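Local coordinates for protein beta-N-acetylhexosaminidase (Beutenbergia cavernae, PDB 5BU9) that probably catalyses the hydrolysis of terminal non-reducing N-acetyl-D-hexosamine residues in N-acetyl-beta-D-hexosaminides, as a glycosyl hydrolase of family 3, at residues Val11-Met16 with Glu67-Val72; Val27-Ile32 with Thr61-Asp66; Ala55-Leu60 with Leu74-Asp79. All blocks are in the same frame, centred on the assembly; numbering follows the deposited sequence.

Overall arrangement
The three contacts illustrate how the first β/α units of a TIM barrel pack together. Contact 2 is nested along the chain inside the loop closed by contact 1, while contact 3 crosses both, because 55-60, 61-66, 67-72 and 74-79 follow almost without a break. The centres of contacts 1 and 2 lie about 9 Å apart, those of 2 and 3 about 11 Å, and those of 1 and 3 about 14 Å. Contacts 1 and 3 reach the same sheet, through strands 15-20 and 75-82, and meet where Met16 packs on Ala77. Contact 2 lies outside that sheet, and Val64 and Leu74 join it to contact 3. Together they unite helices 26-35, 50-61 and 66-69 with the barrel wall.

Contact 1: Val11-Met16 with Glu67-Val72; sequences VGQLFM and EATGGV
Val72 O accepts a firm hydrogen bond from Thr69 OG1 at 2.8 Å, and a water that also serves Gln13 lies within hydrogen-bonding distance, 2.8 Å from this same Val72 O, and may donate to it. The water accepts a hydrogen bond from Gln13 NE2 at 3.0 Å, making it the likely polar bridge between the segments. The Thr69 bond is bent at the acceptor, with a C=O...donor angle of 131°. Thr69 can make it because OG1 stands between the backbone N and the carbonyl carbon (chi1 62°), while Val72 N returns a backbone bond to Thr69 O. The type I' turn from Thr69 to Val72 is thus closed twice, with Gly70 and Gly71 taking the positive phi values it demands.

Direct contact rests on the amide of Gln13. Val72 CG1 lies 3.5 Å from Gln13 OE1 and only a little farther from NE2, an oblique approach to the whole amide, and Thr69 CB is 4.0 Å from Gln13 NE2. A bend at chi2 (-68°) carries the amide toward 67-72. Its two ends have separate tasks: OE1 takes a hydrogen bond from Lys337 NZ, which settles which end faces the water, and helix 320-336 packs on both Gln13 and Val72. Replacing Gln13 by an alanine would probably leave Lys337 without this acceptor, cost the water a donor and open a gap beside the methyl of Val72.

Gln13 itself belongs to the type I turn from Gly12 to Phe15 that links helix 7-12 to strand 15-20, and Val72 lies between helix 66-69 and strand 75-82. Packing between helix-to-strand connections, here those leading into strands on either side of strand 39-43, belongs to the N-terminal face of a TIM barrel, that of the family 3 glycosidase domain.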
loop_
_atom_site.group_PDB
_atom_site.type_symbol
_atom_site.label_atom_id
_atom_site.label_comp_id
_atom_site.label_asym_id
_atom_site.label_seq_id
_atom_site.Cartn_x
_atom_site.Cartn_y
_atom_site.Cartn_z
ATOM N N VAL A 11 9.351 5.443 -14.756
ATOM C CA VAL A 11 9.032 4.071 -14.416
ATOM C C VAL A 11 9.465 3.784 -12.968
ATOM O O VAL A 11 8.700 3.233 -12.175
ATOM C CB VAL A 11 9.690 3.102 -15.384
ATOM C CG1 VAL A 11 9.519 1.694 -14.867
ATOM C CG2 VAL A 11 9.053 3.228 -16.734
ATOM N N GLY A 12 10.677 4.200 -12.619
ATOM C CA GLY A 12 11.206 3.987 -11.287
ATOM C C GLY A 12 10.277 4.526 -10.226
ATOM O O GLY A 12 10.125 3.926 -9.167
ATOM N N GLN A 13 9.595 5.627 -10.511
ATOM C CA GLN A 13 8.642 6.158 -9.529
ATOM C C GLN A 13 7.418 5.269 -9.259
ATOM O O GLN A 13 6.720 5.491 -8.264
ATOM C CB GLN A 13 8.148 7.534 -9.980
ATOM C CG GLN A 13 9.221 8.534 -10.015
ATOM C CD GLN A 13 9.724 8.875 -8.636
ATOM O OE1 GLN A 13 8.939 9.187 -7.738
ATOM N NE2 GLN A 13 11.039 8.800 -8.453
ATOM N N LEU A 14 7.140 4.323 -10.172
ATOM C CA LEU A 14 5.988 3.408 -10.097
ATOM C C LEU A 14 6.280 2.141 -9.280
ATOM O O LEU A 14 5.474 1.197 -9.258
ATOM C CB LEU A 14 5.528 3.024 -11.513
ATOM C CG LEU A 14 5.303 4.177 -12.505
ATOM C CD1 LEU A 14 4.683 3.620 -13.784
ATOM C CD2 LEU A 14 4.416 5.279 -11.901
ATOM N N PHE A 15 7.428 2.112 -8.601
ATOM C CA PHE A 15 7.780 0.957 -7.778
ATOM C C PHE A 15 8.094 1.317 -6.325
ATOM O O PHE A 15 8.624 2.392 -6.027
ATOM C CB PHE A 15 8.968 0.213 -8.378
ATOM C CG PHE A 15 8.620 -0.604 -9.588
ATOM C CD1 PHE A 15 8.534 -0.010 -10.846
ATOM C CD2 PHE A 15 8.388 -1.960 -9.478
ATOM C CE1 PHE A 15 8.220 -0.754 -11.970
ATOM C CE2 PHE A 15 8.075 -2.726 -10.600
ATOM C CZ PHE A 15 7.994 -2.124 -11.849
HETATM N N MSE A 16 7.747 0.401 -5.427
HETATM C CA MSE A 16 8.097 0.525 -4.025
HETATM C C MSE A 16 8.852 -0.746 -3.610
HETATM O O MSE A 16 8.277 -1.833 -3.576
HETATM C CB MSE A 16 6.850 0.766 -3.159
HETATM C CG MSE A 16 7.191 1.076 -1.677
HETATM SE SE MSE A 16 5.613 1.454 -0.592
HETATM C CE MSE A 16 5.484 3.365 -0.915
ATOM N N GLU A 67 20.800 11.659 -10.762
ATOM C CA GLU A 67 20.919 10.486 -11.609
ATOM C C GLU A 67 20.017 9.328 -11.165
ATOM O O GLU A 67 19.511 8.586 -11.992
ATOM C CB GLU A 67 22.375 10.034 -11.644
ATOM C CG GLU A 67 22.622 8.870 -12.572
ATOM C CD GLU A 67 24.075 8.769 -12.939
ATOM O OE1 GLU A 67 24.813 9.719 -12.600
ATOM O OE2 GLU A 67 24.478 7.756 -13.552
ATOM N N ALA A 68 19.795 9.179 -9.864
ATOM C CA ALA A 68 18.953 8.087 -9.383
ATOM C C ALA A 68 17.460 8.344 -9.629
ATOM O O ALA A 68 16.794 7.559 -10.283
ATOM C CB ALA A 68 19.202 7.844 -7.916
ATOM N N THR A 69 16.941 9.446 -9.104
ATOM C CA THR A 69 15.499 9.691 -9.121
ATOM C C THR A 69 15.166 11.118 -9.571
ATOM O O THR A 69 14.085 11.639 -9.255
ATOM C CB THR A 69 14.873 9.470 -7.726
ATOM O OG1 THR A 69 15.445 10.412 -6.810
ATOM C CG2 THR A 69 15.187 8.093 -7.211
ATOM N N GLY A 70 16.100 11.767 -10.264
ATOM C CA GLY A 70 15.913 13.163 -10.659
ATOM C C GLY A 70 15.743 14.078 -9.455
ATOM O O GLY A 70 15.125 15.150 -9.554
ATOM N N GLY A 71 16.307 13.656 -8.321
ATOM C CA GLY A 71 16.206 14.403 -7.083
ATOM C C GLY A 71 14.872 14.246 -6.361
ATOM O O GLY A 71 14.676 14.809 -5.293
ATOM N N VAL A 72 13.950 13.479 -6.933
ATOM C CA VAL A 72 12.661 13.249 -6.295
ATOM C C VAL A 72 12.822 12.429 -5.012
ATOM O O VAL A 72 13.469 11.379 -5.011
ATOM C CB VAL A 72 11.707 12.569 -7.252
ATOM C CG1 VAL A 72 10.428 12.167 -6.522
ATOM C CG2 VAL A 72 11.391 13.534 -8.392
HETATM O O HOH W 1 11.937 9.153 -5.631
#

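Contact 2: Val27-Ile32 with Thr61-Asp66; sequences VTLDAI and TAAVTD
Apolar packing carries this contact, and the methyl of Ala63 is its focus, met by Ile32 and Leu29 one helical turn apart. Ile32 CG2 comes to 3.9 Å from Ala63 CB and touches Ala63 O at about the same range, so one methyl branch leans on both the side chain and the carbonyl of the alanine. The torsion explains the choice of branch: CG2 is anti to the backbone N of Ile32, while CG1 (chi1 -59°) is anti to the carbonyl carbon, and CD1 at its end approaches Leu60 O instead. Leu29 adds a looser touch, with its CD2 4.3 Å from Ala63 CB; Leu29 CD2 also packs against Leu60 CD2. The methyl of Ala63 points toward helix 26-35, and the backbones come closest here, with Ile32 CA and Ala63 CA 6.6 Å apart. Leu74 lies against both Ile32 and Val64, extending the apolar patch from one segment to the other.

Polar contacts stay within a segment or go to its surroundings. In 27-32, Ile32 N bonds to Thr28 O at 3.0 Å as part of the regular helix. In 61-66, Val64 N bonds to Thr61 O at 3.0 Å, closing the type I turn that presents Ala63 to the helix. Farther on, Thr65 is an N-cap: its OG1 takes the backbone N-H of Ala68 and starts helix 66-69.

The contact therefore joins helix 26-35 to the loop that leaves helix 50-61. The arrangement is as in the TIM barrel of this family, where outer helices and their connections pack around the parallel strands.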
loop_
_atom_site.group_PDB
_atom_site.type_symbol
_atom_site.label_atom_id
_atom_site.label_comp_id
_atom_site.label_asym_id
_atom_site.label_seq_id
_atom_site.Cartn_x
_atom_site.Cartn_y
_atom_site.Cartn_z
ATOM N N VAL A 27 20.380 -4.706 -1.894
ATOM C CA VAL A 27 19.427 -4.916 -3.008
ATOM C C VAL A 27 18.501 -3.703 -3.196
ATOM O O VAL A 27 18.185 -3.307 -4.333
ATOM C CB VAL A 27 18.575 -6.238 -2.821
ATOM C CG1 VAL A 27 17.755 -6.213 -1.516
ATOM C CG2 VAL A 27 17.645 -6.485 -4.038
ATOM N N THR A 28 18.057 -3.127 -2.087
ATOM C CA THR A 28 17.183 -1.948 -2.111
ATOM C C THR A 28 17.931 -0.693 -2.566
ATOM O O THR A 28 17.442 0.077 -3.374
ATOM C CB THR A 28 16.601 -1.711 -0.735
ATOM O OG1 THR A 28 16.067 -2.952 -0.281
ATOM C CG2 THR A 28 15.488 -0.663 -0.777
ATOM N N LEU A 29 19.124 -0.500 -2.026
ATOM C CA LEU A 29 19.987 0.584 -2.429
ATOM C C LEU A 29 20.317 0.490 -3.930
ATOM O O LEU A 29 20.302 1.480 -4.626
ATOM C CB LEU A 29 21.272 0.572 -1.585
ATOM C CG LEU A 29 21.134 0.918 -0.098
ATOM C CD1 LEU A 29 22.489 0.809 0.595
ATOM C CD2 LEU A 29 20.580 2.322 0.097
ATOM N N ASP A 30 20.628 -0.704 -4.417
ATOM C CA ASP A 30 20.820 -0.888 -5.841
ATOM C C ASP A 30 19.545 -0.590 -6.631
ATOM O O ASP A 30 19.617 -0.054 -7.729
ATOM C CB ASP A 30 21.260 -2.321 -6.169
ATOM C CG ASP A 30 22.672 -2.670 -5.617
ATOM O OD1 ASP A 30 23.475 -1.745 -5.324
ATOM O OD2 ASP A 30 22.948 -3.890 -5.488
ATOM N N ALA A 31 18.390 -0.979 -6.104
ATOM C CA ALA A 31 17.119 -0.756 -6.811
ATOM C C ALA A 31 16.931 0.739 -7.029
ATOM O O ALA A 31 16.565 1.138 -8.118
ATOM C CB ALA A 31 15.956 -1.335 -6.054
ATOM N N ILE A 32 17.234 1.555 -6.012
ATOM C CA ILE A 32 17.195 3.003 -6.142
ATOM C C ILE A 32 18.258 3.548 -7.111
ATOM O O ILE A 32 17.959 4.357 -7.980
ATOM C CB ILE A 32 17.375 3.692 -4.788
ATOM C CG1 ILE A 32 16.299 3.273 -3.810
ATOM C CG2 ILE A 32 17.338 5.185 -4.953
ATOM C CD1 ILE A 32 16.572 3.802 -2.411
ATOM N N THR A 61 17.602 7.374 1.925
ATOM C CA THR A 61 17.301 8.659 1.312
ATOM C C THR A 61 18.599 9.237 0.758
ATOM O O THR A 61 18.580 10.051 -0.148
ATOM C CB THR A 61 16.627 9.661 2.295
ATOM O OG1 THR A 61 17.418 9.802 3.472
ATOM C CG2 THR A 61 15.247 9.178 2.690
ATOM N N ALA A 62 19.729 8.773 1.282
ATOM C CA ALA A 62 21.024 9.245 0.796
ATOM C C ALA A 62 21.291 8.740 -0.628
ATOM O O ALA A 62 22.195 9.209 -1.299
ATOM C CB ALA A 62 22.132 8.814 1.733
ATOM N N ALA A 63 20.505 7.777 -1.088
ATOM C CA ALA A 63 20.698 7.255 -2.423
ATOM C C ALA A 63 19.916 8.076 -3.426
ATOM O O ALA A 63 20.075 7.875 -4.621
ATOM C CB ALA A 63 20.284 5.785 -2.498
ATOM N N VAL A 64 19.071 8.999 -2.966
ATOM C CA VAL A 64 18.389 9.842 -3.944
ATOM C C VAL A 64 19.401 10.880 -4.354
ATOM O O VAL A 64 20.044 11.518 -3.524
ATOM C CB VAL A 64 17.017 10.485 -3.467
ATOM C CG1 VAL A 64 16.234 9.589 -2.523
ATOM C CG2 VAL A 64 17.140 11.889 -2.939
ATOM N N THR A 65 19.582 10.944 -5.667
ATOM C CA THR A 65 20.482 11.841 -6.386
ATOM C C THR A 65 19.725 12.227 -7.639
ATOM O O THR A 65 18.641 11.682 -7.898
ATOM C CB THR A 65 21.798 11.172 -6.806
ATOM O OG1 THR A 65 21.502 10.063 -7.674
ATOM C CG2 THR A 65 22.561 10.668 -5.593
ATOM N N ASP A 66 20.299 13.127 -8.429
ATOM C CA ASP A 66 19.674 13.521 -9.670
ATOM C C ASP A 66 19.683 12.359 -10.691
ATOM O O ASP A 66 18.700 12.110 -11.398
ATOM C CB ASP A 66 20.366 14.766 -10.262
ATOM C CG ASP A 66 19.547 15.378 -11.395
ATOM O OD1 ASP A 66 18.524 16.041 -11.090
ATOM O OD2 ASP A 66 19.892 15.164 -12.584
#

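Contact 3: Ala55-Leu60 with Leu74-Asp79; sequences AVVEQL and LLVATD
Val57 faces Val76 and Leu60 faces Leu74, so the helical segment 55-60 runs counter to the strand segment 74-79. Their CA atoms stand 7.7 Å apart for Val57 and Val76, and 8.3 Å for Leu60 and Leu74. A step of three residues along the helix matches two along the strand, which keeps one apolar face of each turned to the other. This is the helix of a β-α-β crossover: helix 50-61 connects the parallel neighbours 39-43 and 75-82 and packs on the outside of the TIM barrel wall.

The valines reach toward each other tip to tip. Val76 CG1, anti to the backbone N (chi1 -173°), touches both branches of its partner, 4.0 Å from Val57 CG2 and just as far from Val57 CG1. The leucines meet differently, because Leu74 points a single methyl at the root of Leu60: its CD1 lies 3.5 Å from Leu60 O and 4.0 Å from Leu60 CB. The outer end of Leu60 turns instead to Thr28 of helix 26-35. Val40 of strand 39-43 touches Leu60, Leu74 and Val76.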
loop_
_atom_site.group_PDB
_atom_site.type_symbol
_atom_site.label_atom_id
_atom_site.label_comp_id
_atom_site.label_asym_id
_atom_site.label_seq_id
_atom_site.Cartn_x
_atom_site.Cartn_y
_atom_site.Cartn_z
ATOM N N ALA A 55 18.186 5.903 11.186
ATOM C CA ALA A 55 19.515 5.731 10.583
ATOM C C ALA A 55 19.436 4.840 9.323
ATOM O O ALA A 55 20.143 5.054 8.345
ATOM C CB ALA A 55 20.468 5.171 11.573
ATOM N N VAL A 56 18.542 3.860 9.347
ATOM C CA VAL A 56 18.251 3.041 8.180
ATOM C C VAL A 56 17.681 3.897 7.056
ATOM O O VAL A 56 18.158 3.853 5.927
ATOM C CB VAL A 56 17.282 1.910 8.541
ATOM C CG1 VAL A 56 16.751 1.257 7.278
ATOM C CG2 VAL A 56 17.977 0.891 9.496
ATOM N N VAL A 57 16.651 4.674 7.374
ATOM C CA VAL A 57 16.014 5.513 6.392
ATOM C C VAL A 57 17.016 6.516 5.821
ATOM O O VAL A 57 17.039 6.762 4.612
ATOM C CB VAL A 57 14.812 6.207 6.986
ATOM C CG1 VAL A 57 14.208 7.207 5.974
ATOM C CG2 VAL A 57 13.779 5.156 7.386
ATOM N N GLU A 58 17.864 7.071 6.680
ATOM C CA GLU A 58 18.855 8.045 6.224
ATOM C C GLU A 58 19.736 7.444 5.111
ATOM O O GLU A 58 20.038 8.121 4.137
ATOM C CB GLU A 58 19.706 8.557 7.414
ATOM C CG GLU A 58 21.239 8.642 7.193
ATOM C CD GLU A 58 21.674 9.672 6.136
ATOM O OE1 GLU A 58 20.839 10.512 5.712
ATOM O OE2 GLU A 58 22.858 9.623 5.715
ATOM N N GLN A 59 20.130 6.180 5.242
ATOM C CA GLN A 59 20.933 5.522 4.215
ATOM C C GLN A 59 20.192 5.385 2.887
ATOM O O GLN A 59 20.791 5.458 1.801
ATOM C CB GLN A 59 21.355 4.136 4.676
ATOM C CG GLN A 59 22.124 4.087 5.964
ATOM C CD GLN A 59 22.599 2.672 6.270
ATOM O OE1 GLN A 59 23.326 2.058 5.475
ATOM N NE2 GLN A 59 22.175 2.141 7.414
ATOM N N LEU A 60 18.890 5.152 2.988
ATOM C CA LEU A 60 18.058 4.974 1.809
ATOM C C LEU A 60 17.882 6.334 1.141
ATOM O O LEU A 60 18.012 6.449 -0.069
ATOM C CB LEU A 60 16.704 4.340 2.169
ATOM C CG LEU A 60 16.730 2.948 2.858
ATOM C CD1 LEU A 60 15.349 2.531 3.355
ATOM C CD2 LEU A 60 17.234 1.917 1.892
ATOM N N LEU A 74 12.070 9.996 -1.706
ATOM C CA LEU A 74 11.396 8.723 -1.497
ATOM C C LEU A 74 10.096 8.900 -0.728
ATOM O O LEU A 74 10.021 9.695 0.205
ATOM C CB LEU A 74 12.305 7.761 -0.720
ATOM C CG LEU A 74 13.710 7.477 -1.266
ATOM C CD1 LEU A 74 14.519 6.550 -0.333
ATOM C CD2 LEU A 74 13.577 6.895 -2.686
ATOM N N LEU A 75 9.069 8.167 -1.139
ATOM C CA LEU A 75 8.032 7.747 -0.220
ATOM C C LEU A 75 8.681 6.629 0.629
ATOM O O LEU A 75 9.281 5.670 0.096
ATOM C CB LEU A 75 6.774 7.265 -0.961
ATOM C CG LEU A 75 5.918 8.401 -1.521
ATOM C CD1 LEU A 75 4.892 7.879 -2.509
ATOM C CD2 LEU A 75 5.214 9.175 -0.402
ATOM N N VAL A 76 8.629 6.792 1.947
ATOM C CA VAL A 76 9.189 5.811 2.865
ATOM C C VAL A 76 8.029 5.257 3.681
ATOM O O VAL A 76 7.458 5.949 4.531
ATOM C CB VAL A 76 10.262 6.423 3.788
ATOM C CG1 VAL A 76 10.912 5.335 4.571
ATOM C CG2 VAL A 76 11.279 7.221 3.002
ATOM N N ALA A 77 7.670 4.020 3.396
ATOM C CA ALA A 77 6.478 3.422 3.952
ATOM C C ALA A 77 6.834 2.313 4.885
ATOM O O ALA A 77 7.912 1.724 4.759
ATOM C CB ALA A 77 5.589 2.864 2.819
ATOM N N THR A 78 5.924 1.991 5.800
ATOM C CA THR A 78 6.005 0.708 6.500
ATOM C C THR A 78 4.577 0.268 6.837
ATOM O O THR A 78 3.615 0.983 6.551
ATOM C CB THR A 78 6.903 0.762 7.779
ATOM O OG1 THR A 78 7.050 -0.555 8.304
ATOM C CG2 THR A 78 6.282 1.617 8.850
ATOM N N ASP A 79 4.449 -0.923 7.401
ATOM C CA ASP A 79 3.168 -1.448 7.887
ATOM C C ASP A 79 2.974 -1.169 9.364
ATOM O O ASP A 79 3.360 -2.023 10.192
ATOM C CB ASP A 79 3.076 -2.974 7.698
ATOM C CG ASP A 79 2.587 -3.387 6.310
ATOM O OD1 ASP A 79 2.224 -2.515 5.478
ATOM O OD2 ASP A 79 2.564 -4.612 6.062
#